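Local coordinates for subclass B3 metallo-beta-lactamase (Sphingobium indicum, PDB 7LUU), which probably hydrolyses the beta-lactam ring of antibiotics with two zinc ions bound in its active site, at residues Glu122-His127 and Pro198-Gly203. Sequence-based numbering, arbitrary orientation.
With ZN (zinc ion), chain B; ZN (zinc ion), chain C; SO4 (sulfate ion), chain D.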
loop_
_atom_site.group_PDB
_atom_site.type_symbol
_atom_site.label_atom_id
_atom_site.label_comp_id
_atom_site.label_asym_id
_atom_site.label_seq_id
_atom_site.Cartn_x
_atom_site.Cartn_y
_atom_site.Cartn_z
ATOM N N GLU A 122 -3.097 3.170 0.405
ATOM C CA GLU A 122 -3.532 4.449 -0.189
ATOM C C GLU A 122 -4.726 4.271 -1.113
ATOM O O GLU A 122 -4.875 3.214 -1.775
ATOM C CB GLU A 122 -2.400 5.128 -0.980
ATOM C CG GLU A 122 -1.903 4.241 -2.197
ATOM C CD GLU A 122 -0.981 5.020 -3.122
ATOM O OE1 GLU A 122 0.269 4.932 -2.904
ATOM O OE2 GLU A 122 -1.462 5.656 -4.067
ATOM N N PRO A 123 -5.550 5.296 -1.249
ATOM C CA PRO A 123 -6.797 5.161 -2.002
ATOM C C PRO A 123 -6.625 5.647 -3.451
ATOM O O PRO A 123 -7.286 6.580 -3.912
ATOM C CB PRO A 123 -7.769 6.034 -1.185
ATOM C CG PRO A 123 -6.897 7.153 -0.747
ATOM C CD PRO A 123 -5.518 6.559 -0.448
ATOM N N HIS A 124 -5.668 5.034 -4.171
ATOM C CA HIS A 124 -5.473 5.278 -5.582
ATOM C C HIS A 124 -5.692 3.959 -6.306
ATOM O O HIS A 124 -5.516 2.870 -5.708
ATOM C CB HIS A 124 -4.055 5.749 -5.858
ATOM C CG HIS A 124 -3.834 7.193 -5.550
ATOM N ND1 HIS A 124 -2.585 7.767 -5.622
ATOM C CD2 HIS A 124 -4.705 8.184 -5.214
ATOM C CE1 HIS A 124 -2.704 9.075 -5.345
ATOM N NE2 HIS A 124 -3.973 9.355 -5.101
ATOM N N TYR A 125 -6.125 4.046 -7.577
ATOM C CA TYR A 125 -6.612 2.813 -8.201
ATOM C C TYR A 125 -5.525 1.757 -8.475
ATOM O O TYR A 125 -5.881 0.588 -8.690
ATOM C CB TYR A 125 -7.390 3.187 -9.493
ATOM C CG TYR A 125 -6.532 3.676 -10.652
ATOM C CD1 TYR A 125 -5.757 2.780 -11.374
ATOM C CD2 TYR A 125 -6.527 5.018 -11.043
ATOM C CE1 TYR A 125 -5.012 3.168 -12.428
ATOM C CE2 TYR A 125 -5.788 5.426 -12.133
ATOM C CZ TYR A 125 -5.013 4.500 -12.799
ATOM O OH TYR A 125 -4.255 4.889 -13.890
ATOM N N ASP A 126 -4.221 2.114 -8.436
ATOM C CA ASP A 126 -3.206 1.087 -8.661
ATOM C C ASP A 126 -2.880 0.328 -7.381
ATOM O O ASP A 126 -2.128 -0.646 -7.435
ATOM C CB ASP A 126 -1.905 1.686 -9.279
ATOM C CG ASP A 126 -1.323 2.874 -8.465
ATOM O OD1 ASP A 126 -2.088 3.693 -7.899
ATOM O OD2 ASP A 126 -0.074 3.011 -8.449
ATOM N N HIS A 127 -3.460 0.718 -6.223
ATOM C CA HIS A 127 -3.304 -0.052 -4.992
ATOM C C HIS A 127 -4.619 -0.446 -4.394
ATOM O O HIS A 127 -4.708 -1.475 -3.742
ATOM C CB HIS A 127 -2.488 0.760 -3.928
ATOM C CG HIS A 127 -1.234 1.348 -4.509
ATOM N ND1 HIS A 127 -0.060 0.621 -4.572
ATOM C CD2 HIS A 127 -0.993 2.511 -5.146
ATOM C CE1 HIS A 127 0.865 1.334 -5.222
ATOM N NE2 HIS A 127 0.322 2.485 -5.569
ATOM N N PRO A 198 1.865 10.002 5.634
ATOM C CA PRO A 198 1.271 10.879 4.606
ATOM C C PRO A 198 2.320 11.544 3.737
ATOM O O PRO A 198 3.521 11.595 4.054
ATOM C CB PRO A 198 0.520 11.935 5.428
ATOM C CG PRO A 198 1.318 11.956 6.718
ATOM C CD PRO A 198 1.710 10.558 6.991
ATOM N N GLY A 199 1.846 12.054 2.599
ATOM C CA GLY A 199 2.652 12.848 1.684
ATOM C C GLY A 199 2.194 12.576 0.263
ATOM O O GLY A 199 1.860 13.452 -0.523
ATOM N N HIS A 200 2.254 11.299 -0.125
ATOM C CA HIS A 200 1.742 10.960 -1.451
ATOM C C HIS A 200 0.255 11.258 -1.516
ATOM O O HIS A 200 -0.250 11.836 -2.510
ATOM C CB HIS A 200 2.066 9.479 -1.701
ATOM C CG HIS A 200 1.582 8.968 -3.020
ATOM N ND1 HIS A 200 2.199 9.278 -4.218
ATOM C CD2 HIS A 200 0.515 8.185 -3.322
ATOM C CE1 HIS A 200 1.522 8.706 -5.214
ATOM N NE2 HIS A 200 0.516 8.025 -4.691
ATOM N N THR A 201 -0.456 10.879 -0.445
ATOM C CA THR A 201 -1.811 11.370 -0.151
ATOM C C THR A 201 -1.865 11.604 1.344
ATOM O O THR A 201 -0.994 11.154 2.088
ATOM C CB THR A 201 -2.914 10.377 -0.534
ATOM O OG1 THR A 201 -2.888 9.236 0.337
ATOM C CG2 THR A 201 -2.783 9.879 -1.991
ATOM N N MET A 202 -2.930 12.268 1.798
ATOM C CA MET A 202 -2.976 12.534 3.243
ATOM C C MET A 202 -3.232 11.292 4.101
ATOM O O MET A 202 -2.827 11.273 5.277
ATOM C CB MET A 202 -4.027 13.599 3.543
ATOM C CG MET A 202 -3.552 15.043 3.278
ATOM S SD MET A 202 -2.034 15.540 4.091
ATOM C CE MET A 202 -2.538 15.408 5.837
ATOM N N GLY A 203 -3.892 10.286 3.560
ATOM C CA GLY A 203 -4.249 9.075 4.267
ATOM C C GLY A 203 -3.332 7.910 3.984
ATOM O O GLY A 203 -3.654 6.784 4.398
HETATM ZN ZN ZN B . -0.826 6.764 -5.489
HETATM ZN ZN ZN C . 1.038 3.829 -6.884
HETATM S S SO4 D . -4.483 8.557 -14.578
HETATM O O1 SO4 D . -5.340 9.551 -15.220
HETATM O O2 SO4 D . -3.070 8.809 -14.870
HETATM O O3 SO4 D . -4.692 8.694 -13.131
HETATM O O4 SO4 D . -4.838 7.207 -15.047
HETATM O O HOH W 1 1.969 4.981 -5.436
HETATM O O HOH W 2 -0.483 5.497 -6.908
#
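Glu122 meets His200 where Glu122-His127 faces the Pro198-Gly203 loop between strands 190-196 and 205-213, the backbones coming nearest at Glu122 and Gly203, with CA atoms 6.5 Å apart. A zinc ion joins the two segments. Glu122 OE2 binds it at 1.9 Å, His124 ND1 joins from the same segment, and His200 NE2 reaches across from the loop. The glutamate chain runs extended beyond CG (chi2 169°), which carries the carboxylate up to the metal; OE2 lies at the edge of the His200 ring, 3.1 Å from its NE2, as fellow ligands rather than a bonded pair. Glu122 OE1 accepts a hydrogen bond from water 1, a ligand of the second zinc. The two imidazoles meet obliquely, planes at 71°. Thr201 packs obliquely against the His124 ring, its CG2 3.4 Å from His124 NE2, while its OG1 is hydrogen-bonded to Ser204 OG. Second-shell acceptors fix both rings, Asp161 OD2 for His124 NE2 and the carbonyl of Asn227 for His200 ND1. Asp126 OD2 and His127 NE2, with His267, hold the second zinc. Water 2 bridges the metals and donates to Asp126 OD1. The glutamate ligand probably makes the first zinc site less positive, while the bridging water is placed as the likely nucleophile.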